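Local structure of lipoprotein (Streptococcus pneumoniae, 3CX3) at residues E163-F168 / A191-L196; T229-S234 / M276-E281; G74-N79 / V85-A90. The protein probably captures zinc outside the cell as the lipid-attached solute-binding component of an ABC transporter, holding the metal ion between its two lobes. All coordinates share one frame; numbering follows the deposited sequence.

Contact 1 of 3, residues E163-F168 / A191-L196; sequences ELTKKF and AKRFGL
Phe194 reaches from the end of helix 188-193 to Thr165 and Phe168 on helix 147-173, the long helix that links the two lobes in this family of zinc-binding proteins. CG of Phe194 lies anti to the carbonyl carbon (chi1 -69°), and the ring comes to the helix edge first. Its CE2 is 3.9 Å from Thr165 O, which sits close to the ring plane; this is packing of a ring edge against a helix carbonyl. The same CE2 is 4.1 Å from Phe168 CB. The Phe168 ring itself leads away from Phe194, roughly perpendicular to its helix axis, to Met276 and Ser277 of helix 268-281, and it has a cation-pi partner in Lys171. Thr165 adds its methyl, with CG2 4.3 Å from Phe194 CZ. One face of the Phe194 ring carries Arg193 CG, 4.1 Å above the plane and displaced toward the rim. Phe172 meets the ring too, the two planes at about 45°, and Met276 also packs against it, so the buried ring is packed from several sides, mostly by apolar groups. With chi1 at -175°, the aliphatic part of Arg193 extends past Phe194 toward the long helix. Its guanidinium forms salt bridges to Asp124 through NE and to Glu126 through NH1, while Arg193 CD lies 4.4 Å from Thr165 CG2.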
loop_
_atom_site.group_PDB
_atom_site.type_symbol
_atom_site.label_atom_id
_atom_site.label_comp_id
_atom_site.label_asym_id
_atom_site.label_seq_id
_atom_site.Cartn_x
_atom_site.Cartn_y
_atom_site.Cartn_z
ATOM N N GLU A 163 7.336 -15.786 -5.577
ATOM C CA GLU A 163 8.575 -15.812 -6.366
ATOM C C GLU A 163 9.436 -14.568 -6.169
ATOM O O GLU A 163 10.664 -14.650 -6.137
ATOM C CB GLU A 163 8.275 -16.037 -7.853
ATOM C CG GLU A 163 7.989 -17.492 -8.158
ATOM C CD GLU A 163 7.759 -17.760 -9.625
ATOM O OE1 GLU A 163 6.657 -17.429 -10.130
ATOM O OE2 GLU A 163 8.670 -18.332 -10.272
ATOM N N LEU A 164 8.777 -13.424 -6.042
ATOM C CA LEU A 164 9.420 -12.168 -5.688
ATOM C C LEU A 164 10.133 -12.270 -4.316
ATOM O O LEU A 164 11.294 -11.861 -4.183
ATOM C CB LEU A 164 8.372 -11.036 -5.749
ATOM C CG LEU A 164 8.668 -9.544 -5.509
ATOM C CD1 LEU A 164 10.067 -9.143 -5.971
ATOM C CD2 LEU A 164 7.626 -8.665 -6.183
ATOM N N THR A 165 9.447 -12.837 -3.319
ATOM C CA THR A 165 10.037 -13.143 -1.993
ATOM C C THR A 165 11.274 -14.036 -2.093
ATOM O O THR A 165 12.222 -13.862 -1.331
ATOM C CB THR A 165 9.017 -13.830 -1.023
ATOM O OG1 THR A 165 7.864 -13.004 -0.846
ATOM C CG2 THR A 165 9.631 -14.074 0.353
ATOM N N LYS A 166 11.242 -14.993 -3.021
ATOM C CA LYS A 166 12.354 -15.927 -3.264
ATOM C C LYS A 166 13.559 -15.293 -3.954
ATOM O O LYS A 166 14.706 -15.486 -3.529
ATOM C CB LYS A 166 11.896 -17.124 -4.096
ATOM C CG LYS A 166 11.742 -18.382 -3.304
ATOM C CD LYS A 166 10.299 -18.680 -3.026
ATOM C CE LYS A 166 10.054 -20.176 -3.087
ATOM N NZ LYS A 166 10.620 -20.776 -4.340
ATOM N N LYS A 167 13.297 -14.558 -5.030
ATOM C CA LYS A 167 14.343 -13.834 -5.732
ATOM C C LYS A 167 15.075 -12.943 -4.737
ATOM O O LYS A 167 16.303 -12.945 -4.691
ATOM C CB LYS A 167 13.743 -13.022 -6.885
ATOM C CG LYS A 167 14.732 -12.309 -7.808
ATOM C CD LYS A 167 13.979 -11.738 -9.009
ATOM C CE LYS A 167 14.708 -10.575 -9.635
ATOM N NZ LYS A 167 15.670 -11.054 -10.656
ATOM N N PHE A 168 14.310 -12.247 -3.899
ATOM C CA PHE A 168 14.856 -11.241 -2.993
ATOM C C PHE A 168 15.376 -11.668 -1.614
ATOM O O PHE A 168 16.178 -10.951 -1.015
ATOM C CB PHE A 168 13.865 -10.088 -2.845
ATOM C CG PHE A 168 13.976 -9.093 -3.937
ATOM C CD1 PHE A 168 14.851 -8.024 -3.827
ATOM C CD2 PHE A 168 13.258 -9.254 -5.111
ATOM C CE1 PHE A 168 14.981 -7.113 -4.860
ATOM C CE2 PHE A 168 13.380 -8.335 -6.146
ATOM C CZ PHE A 168 14.239 -7.270 -6.012
ATOM N N ALA A 191 10.329 -4.626 5.399
ATOM C CA ALA A 191 11.517 -4.760 6.247
ATOM C C ALA A 191 11.549 -6.037 7.099
ATOM O O ALA A 191 12.577 -6.732 7.149
ATOM C CB ALA A 191 11.668 -3.535 7.138
ATOM N N LYS A 192 10.423 -6.326 7.764
ATOM C CA LYS A 192 10.321 -7.429 8.711
ATOM C C LYS A 192 10.350 -8.754 7.969
ATOM O O LYS A 192 10.973 -9.707 8.436
ATOM C CB LYS A 192 9.058 -7.301 9.570
ATOM C CG LYS A 192 8.910 -8.354 10.665
ATOM C CD LYS A 192 7.642 -8.142 11.498
ATOM C CE LYS A 192 7.923 -7.437 12.824
ATOM N NZ LYS A 192 7.878 -5.954 12.707
ATOM N N ARG A 193 9.703 -8.818 6.809
ATOM C CA ARG A 193 9.807 -10.028 5.988
ATOM C C ARG A 193 11.235 -10.277 5.465
ATOM O O ARG A 193 11.535 -11.346 4.927
ATOM C CB ARG A 193 8.794 -10.047 4.841
ATOM C CG ARG A 193 8.851 -11.371 4.072
ATOM C CD ARG A 193 7.536 -11.811 3.508
ATOM N NE ARG A 193 6.477 -11.932 4.510
ATOM C CZ ARG A 193 6.234 -13.019 5.239
ATOM N NH1 ARG A 193 6.983 -14.111 5.108
ATOM N NH2 ARG A 193 5.231 -13.006 6.110
ATOM N N PHE A 194 12.122 -9.309 5.645
ATOM C CA PHE A 194 13.445 -9.448 5.067
ATOM C C PHE A 194 14.612 -9.252 6.027
ATOM O O PHE A 194 15.752 -9.085 5.601
ATOM C CB PHE A 194 13.543 -8.569 3.821
ATOM C CG PHE A 194 12.702 -9.064 2.692
ATOM C CD1 PHE A 194 11.502 -8.445 2.381
ATOM C CD2 PHE A 194 13.095 -10.180 1.956
ATOM C CE1 PHE A 194 10.709 -8.908 1.326
ATOM C CE2 PHE A 194 12.314 -10.659 0.904
ATOM C CZ PHE A 194 11.114 -10.023 0.588
ATOM N N GLY A 195 14.328 -9.309 7.324
ATOM C CA GLY A 195 15.366 -9.191 8.343
ATOM C C GLY A 195 15.856 -7.772 8.529
ATOM O O GLY A 195 16.516 -7.461 9.523
ATOM N N LEU A 196 15.541 -6.909 7.563
ATOM C CA LEU A 196 15.836 -5.496 7.659
ATOM C C LEU A 196 15.050 -4.873 8.806
ATOM O O LEU A 196 14.061 -5.444 9.287
ATOM C CB LEU A 196 15.442 -4.791 6.363
ATOM C CG LEU A 196 15.858 -5.415 5.029
ATOM C CD1 LEU A 196 15.099 -4.732 3.910
ATOM C CD2 LEU A 196 17.367 -5.312 4.801
#

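Contact 2 of 3, residues T229-S234 / M276-E281; sequences TIFTES and MSILAE
The central parallel sheet of the C-terminal lobe packs here on the C-terminal helix 268-281, with Phe231 of strand 230-232 set against Ile278 and Leu279. It is a buried, purely apolar sheet-to-helix contact. In Phe231 a chi1 of -69° sets the ring beside the backbone N, and the outer ring carbons meet two consecutive helix residues. CE1 takes Ile278 CG2 at 3.9 Å, the two side chains sliding past each other in opposite directions. Across CZ, at the other outer corner, CE2 meets Leu279 CD1 at 3.7 Å, and that side chain crosses the phenylalanine at about a right angle. Both methyls lie on the same side of the ring plane, obliquely to it. Over the opposite face, Thr229 CG2 lies 3.8 Å above the plane, toward the rim, and Lys253 and Leu255 add side-chain contacts from the neighbouring strand and the loop after it. The zinc ion is about 13 Å from the Phe231 side chain, but the strand leads to its second shell: Glu233 OE2 is hydrogen-bonded to ND1 of the zinc ligand His184. Leu279 brings up its methyl with CG trans to the nitrogen (chi1 -174°), which leaves CD1 also 4.1 Å from Phe231 CZ.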
loop_
_atom_site.group_PDB
_atom_site.type_symbol
_atom_site.label_atom_id
_atom_site.label_comp_id
_atom_site.label_asym_id
_atom_site.label_seq_id
_atom_site.Cartn_x
_atom_site.Cartn_y
_atom_site.Cartn_z
ATOM N N THR A 229 21.535 7.018 2.533
ATOM C CA THR A 229 20.464 7.507 1.692
ATOM C C THR A 229 19.216 7.607 2.554
ATOM O O THR A 229 18.855 6.657 3.238
ATOM C CB THR A 229 20.222 6.534 0.495
ATOM O OG1 THR A 229 21.397 6.477 -0.330
ATOM C CG2 THR A 229 19.042 6.965 -0.347
ATOM N N ILE A 230 18.581 8.771 2.549
ATOM C CA ILE A 230 17.223 8.858 3.044
ATOM C C ILE A 230 16.329 8.639 1.822
ATOM O O ILE A 230 16.589 9.193 0.748
ATOM C CB ILE A 230 16.933 10.182 3.813
ATOM C CG1 ILE A 230 17.486 11.399 3.073
ATOM C CG2 ILE A 230 17.541 10.135 5.225
ATOM C CD1 ILE A 230 17.156 12.719 3.740
ATOM N N PHE A 231 15.329 7.776 1.965
ATOM C CA PHE A 231 14.427 7.475 0.865
ATOM C C PHE A 231 13.162 8.348 0.908
ATOM O O PHE A 231 12.276 8.134 1.736
ATOM C CB PHE A 231 14.043 5.991 0.861
ATOM C CG PHE A 231 15.165 5.060 0.498
ATOM C CD1 PHE A 231 15.615 4.959 -0.822
ATOM C CD2 PHE A 231 15.759 4.253 1.473
ATOM C CE1 PHE A 231 16.655 4.067 -1.167
ATOM C CE2 PHE A 231 16.806 3.361 1.148
ATOM C CZ PHE A 231 17.245 3.265 -0.179
ATOM N N THR A 232 13.085 9.332 0.013
ATOM C CA THR A 232 11.885 10.147 -0.112
ATOM C C THR A 232 10.934 9.541 -1.117
ATOM O O THR A 232 11.227 8.511 -1.710
ATOM C CB THR A 232 12.193 11.592 -0.557
ATOM O OG1 THR A 232 13.108 11.584 -1.660
ATOM C CG2 THR A 232 12.771 12.388 0.585
ATOM N N GLU A 233 9.778 10.179 -1.272
ATOM C CA GLU A 233 8.903 9.949 -2.415
ATOM C C GLU A 233 8.937 11.180 -3.319
ATOM O O GLU A 233 9.660 12.144 -3.060
ATOM C CB GLU A 233 7.466 9.696 -1.966
ATOM C CG GLU A 233 7.296 8.712 -0.816
ATOM C CD GLU A 233 6.226 9.175 0.164
ATOM O OE1 GLU A 233 5.626 10.243 -0.097
ATOM O OE2 GLU A 233 5.985 8.493 1.190
ATOM N N SER A 234 8.165 11.135 -4.398
ATOM C CA SER A 234 7.906 12.332 -5.196
ATOM C C SER A 234 7.037 13.216 -4.322
ATOM O O SER A 234 7.494 14.248 -3.817
ATOM C CB SER A 234 7.167 11.990 -6.493
ATOM O OG SER A 234 6.528 13.147 -7.019
HETATM N N MSE A 276 11.663 -2.744 -4.701
HETATM C CA MSE A 276 12.467 -3.738 -4.005
HETATM C C MSE A 276 13.891 -3.793 -4.533
HETATM O O MSE A 276 14.817 -4.022 -3.750
HETATM C CB MSE A 276 11.794 -5.093 -4.015
HETATM C CG MSE A 276 10.609 -5.117 -3.093
HETATM SE SE MSE A 276 9.659 -6.784 -3.162
HETATM C CE MSE A 276 10.935 -7.940 -2.246
ATOM N N SER A 277 14.059 -3.561 -5.841
ATOM C CA SER A 277 15.377 -3.344 -6.467
ATOM C C SER A 277 16.160 -2.257 -5.751
ATOM O O SER A 277 17.212 -2.499 -5.148
ATOM C CB SER A 277 15.223 -2.876 -7.919
ATOM O OG SER A 277 15.011 -3.942 -8.806
ATOM N N ILE A 278 15.625 -1.048 -5.858
ATOM C CA ILE A 278 16.210 0.153 -5.295
ATOM C C ILE A 278 16.728 -0.115 -3.882
ATOM O O ILE A 278 17.928 0.020 -3.633
ATOM C CB ILE A 278 15.189 1.322 -5.377
ATOM C CG1 ILE A 278 14.883 1.629 -6.851
ATOM C CG2 ILE A 278 15.692 2.579 -4.643
ATOM C CD1 ILE A 278 13.556 2.347 -7.092
ATOM N N LEU A 279 15.843 -0.552 -2.988
ATOM C CA LEU A 279 16.211 -0.830 -1.596
ATOM C C LEU A 279 17.353 -1.855 -1.439
ATOM O O LEU A 279 18.298 -1.634 -0.670
ATOM C CB LEU A 279 14.986 -1.264 -0.782
ATOM C CG LEU A 279 15.207 -1.455 0.726
ATOM C CD1 LEU A 279 15.656 -0.144 1.385
ATOM C CD2 LEU A 279 13.960 -2.027 1.422
ATOM N N ALA A 280 17.266 -2.970 -2.158
ATOM C CA ALA A 280 18.313 -3.990 -2.108
ATOM C C ALA A 280 19.618 -3.512 -2.761
ATOM O O ALA A 280 20.691 -3.767 -2.225
ATOM C CB ALA A 280 17.836 -5.279 -2.736
ATOM N N GLU A 281 19.525 -2.808 -3.894
ATOM C CA GLU A 281 20.716 -2.261 -4.574
ATOM C C GLU A 281 21.514 -1.331 -3.656
ATOM O O GLU A 281 22.741 -1.243 -3.755
ATOM C CB GLU A 281 20.347 -1.547 -5.886
ATOM C CG GLU A 281 21.522 -0.785 -6.548
ATOM C CD GLU A 281 21.624 -1.021 -8.046
#

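Contact 3 of 3, residues G74-N79 / V85-A90; sequences GSLDPN and VKVLEA
Pro78 lays its ring against Val85 and Val87 where the chain enters strand 86-89, an outermost strand of the parallel sheet in the N-terminal lobe. The irregular segment 74-79 belongs to the connection from strand 61-64 to its parallel neighbour 86-89, and through Pro78 and Leu76 that connection packs on the start of the strand that follows and the residue before it. The ring can be followed outward. CB points toward the strand segment and meets Val85 CG2 at 3.4 Å. CG, the outermost ring carbon, touches the same methyl, again at 3.4 Å, so Val85 CG2 sits against the CB-CG edge of the proline. These are close approaches for carbon atoms, and the valine is not in a staggered rotamer (chi1 -97°); this may reflect a tight fit, though at this resolution the exact rotamer is uncertain. CG has a second neighbour further along the strand, Val87 CG2 at 3.9 Å. Val85 crosses the proline side chain at about a right angle. Val87 turns CG2 to the proline by placing it anti to its own carbonyl carbon, beside the backbone N, while CG1, opposite the backbone N (chi1 -165°), is turned to Leu76. In one of its two modelled conformers Leu76 CD2 lies 4.4 Å from Val87 CG1, a looser contact.

Beyond these side chains, the loop is pinned to helix 50-58: Tyr57 OH is hydrogen-bonded to Asp77 N, and the Tyr57 side chain also touches Pro78, while Leu76 packs on Ile53 and Ile56. Lys86 and Leu88 alternate with Val87 and pack on Val142 and Leu139 of helix 125-142. Backbone bonds from Lys86 and Leu88 to Phe62 join the strand to strand 61-64, leaving the loop on the helix 50-58 side and helix 125-142 on the other.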
loop_
_atom_site.group_PDB
_atom_site.type_symbol
_atom_site.label_atom_id
_atom_site.label_comp_id
_atom_site.label_asym_id
_atom_site.label_seq_id
_atom_site.Cartn_x
_atom_site.Cartn_y
_atom_site.Cartn_z
ATOM N N GLY A 74 -16.552 2.156 6.788
ATOM C CA GLY A 74 -17.456 1.855 7.862
ATOM C C GLY A 74 -18.172 3.182 7.930
ATOM O O GLY A 74 -17.548 4.243 7.796
ATOM N N SER A 75 -19.486 3.135 8.078
ATOM C CA SER A 75 -20.279 4.350 8.106
ATOM C C SER A 75 -20.830 4.777 6.744
ATOM O O SER A 75 -21.708 5.642 6.681
ATOM C CB SER A 75 -19.527 5.479 8.810
ATOM O OG SER A 75 -19.581 5.266 10.216
ATOM N N LEU A 76 -20.308 4.185 5.670
ATOM C CA LEU A 76 -21.016 4.170 4.399
ATOM C C LEU A 76 -22.268 3.348 4.651
ATOM O O LEU A 76 -22.184 2.240 5.182
ATOM C CB LEU A 76 -20.171 3.515 3.305
ATOM C CG LEU A 76 -19.514 4.331 2.189
ATOM C CD1 LEU A 76 -18.852 5.611 2.679
ATOM C CD2 LEU A 76 -18.508 3.453 1.468
ATOM N N ASP A 77 -23.430 3.891 4.301
ATOM C CA ASP A 77 -24.695 3.222 4.611
ATOM C C ASP A 77 -25.566 3.053 3.372
ATOM O O ASP A 77 -26.472 3.849 3.136
ATOM C CB ASP A 77 -25.440 3.947 5.739
ATOM C CG ASP A 77 -26.375 3.026 6.520
ATOM O OD1 ASP A 77 -26.471 1.812 6.199
ATOM O OD2 ASP A 77 -27.026 3.526 7.468
ATOM N N PRO A 78 -25.289 2.000 2.578
ATOM C CA PRO A 78 -25.988 1.782 1.316
ATOM C C PRO A 78 -27.466 1.503 1.542
ATOM O O PRO A 78 -28.308 1.945 0.760
ATOM C CB PRO A 78 -25.284 0.547 0.733
ATOM C CG PRO A 78 -23.987 0.453 1.461
ATOM C CD PRO A 78 -24.291 0.942 2.827
ATOM N N ASN A 79 -27.765 0.789 2.621
ATOM C CA ASN A 79 -29.123 0.369 2.925
ATOM C C ASN A 79 -29.724 1.358 3.908
ATOM O O ASN A 79 -29.822 1.097 5.106
ATOM C CB ASN A 79 -29.112 -1.070 3.456
ATOM C CG ASN A 79 -28.395 -2.041 2.504
ATOM O OD1 ASN A 79 -27.395 -2.678 2.873
ATOM N ND2 ASN A 79 -28.900 -2.142 1.268
ATOM N N VAL A 85 -24.632 -1.333 -3.200
ATOM C CA VAL A 85 -23.198 -1.610 -3.252
ATOM C C VAL A 85 -22.853 -2.772 -2.358
ATOM O O VAL A 85 -23.410 -2.928 -1.262
ATOM C CB VAL A 85 -22.312 -0.428 -2.796
ATOM C CG1 VAL A 85 -21.811 0.377 -3.974
ATOM C CG2 VAL A 85 -23.018 0.444 -1.787
ATOM N N LYS A 86 -21.941 -3.596 -2.850
ATOM C CA LYS A 86 -21.245 -4.539 -2.015
ATOM C C LYS A 86 -20.009 -3.782 -1.570
ATOM O O LYS A 86 -19.199 -3.368 -2.401
ATOM C CB LYS A 86 -20.884 -5.783 -2.821
ATOM C CG LYS A 86 -21.876 -6.083 -3.950
ATOM C CD LYS A 86 -23.342 -6.091 -3.467
ATOM C CE LYS A 86 -24.316 -6.531 -4.577
ATOM N NZ LYS A 86 -24.584 -5.500 -5.639
ATOM N N VAL A 87 -19.903 -3.536 -0.270
ATOM C CA VAL A 87 -18.753 -2.846 0.275
ATOM C C VAL A 87 -17.816 -3.932 0.763
ATOM O O VAL A 87 -18.205 -4.783 1.567
ATOM C CB VAL A 87 -19.126 -1.859 1.430
ATOM C CG1 VAL A 87 -17.978 -0.899 1.729
ATOM C CG2 VAL A 87 -20.360 -1.060 1.087
ATOM N N LEU A 88 -16.586 -3.915 0.258
ATOM C CA LEU A 88 -15.630 -5.002 0.503
ATOM C C LEU A 88 -14.311 -4.522 1.122
ATOM O O LEU A 88 -13.570 -3.750 0.509
ATOM C CB LEU A 88 -15.386 -5.809 -0.797
ATOM C CG LEU A 88 -16.671 -6.436 -1.386
ATOM C CD1 LEU A 88 -16.427 -7.135 -2.697
ATOM C CD2 LEU A 88 -17.325 -7.413 -0.404
ATOM N N GLU A 89 -14.031 -4.986 2.343
ATOM C CA GLU A 89 -12.761 -4.679 3.037
ATOM C C GLU A 89 -11.791 -5.786 2.649
ATOM O O GLU A 89 -11.961 -6.930 3.063
ATOM C CB GLU A 89 -12.952 -4.572 4.556
ATOM C CG GLU A 89 -11.770 -3.925 5.310
ATOM C CD GLU A 89 -11.706 -4.243 6.837
ATOM O OE1 GLU A 89 -11.292 -3.388 7.632
ATOM O OE2 GLU A 89 -12.064 -5.343 7.272
ATOM N N ALA A 90 -10.786 -5.433 1.851
ATOM C CA ALA A 90 -9.945 -6.402 1.160
ATOM C C ALA A 90 -8.951 -7.075 2.067
ATOM O O ALA A 90 -8.455 -8.155 1.748
ATOM C CB ALA A 90 -9.247 -5.759 -0.034
#

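In the fold
From the N terminus, contact 3 comes first and closes the shortest loop, five residues between 74-79 and 85-90, in the N-terminal lobe. The chain then runs through helices 125-142 and 147-173 into the other lobe. Contact 1 closes there over strand 180-182, bringing 191-196 back onto the long helix. Contact 2 spans the longest stretch, from strand 230-232 to the C-terminal helix. The three are in series; none nests or crosses. Contacts 1 and 2 share a core, since Met276 (selenomethionine in this model) reaches the long helix and Phe194, with its CE 3.5 Å from Phe194 CZ. Contact 3 lies across the chain's centre, its centre about 34 Å from that of contact 1.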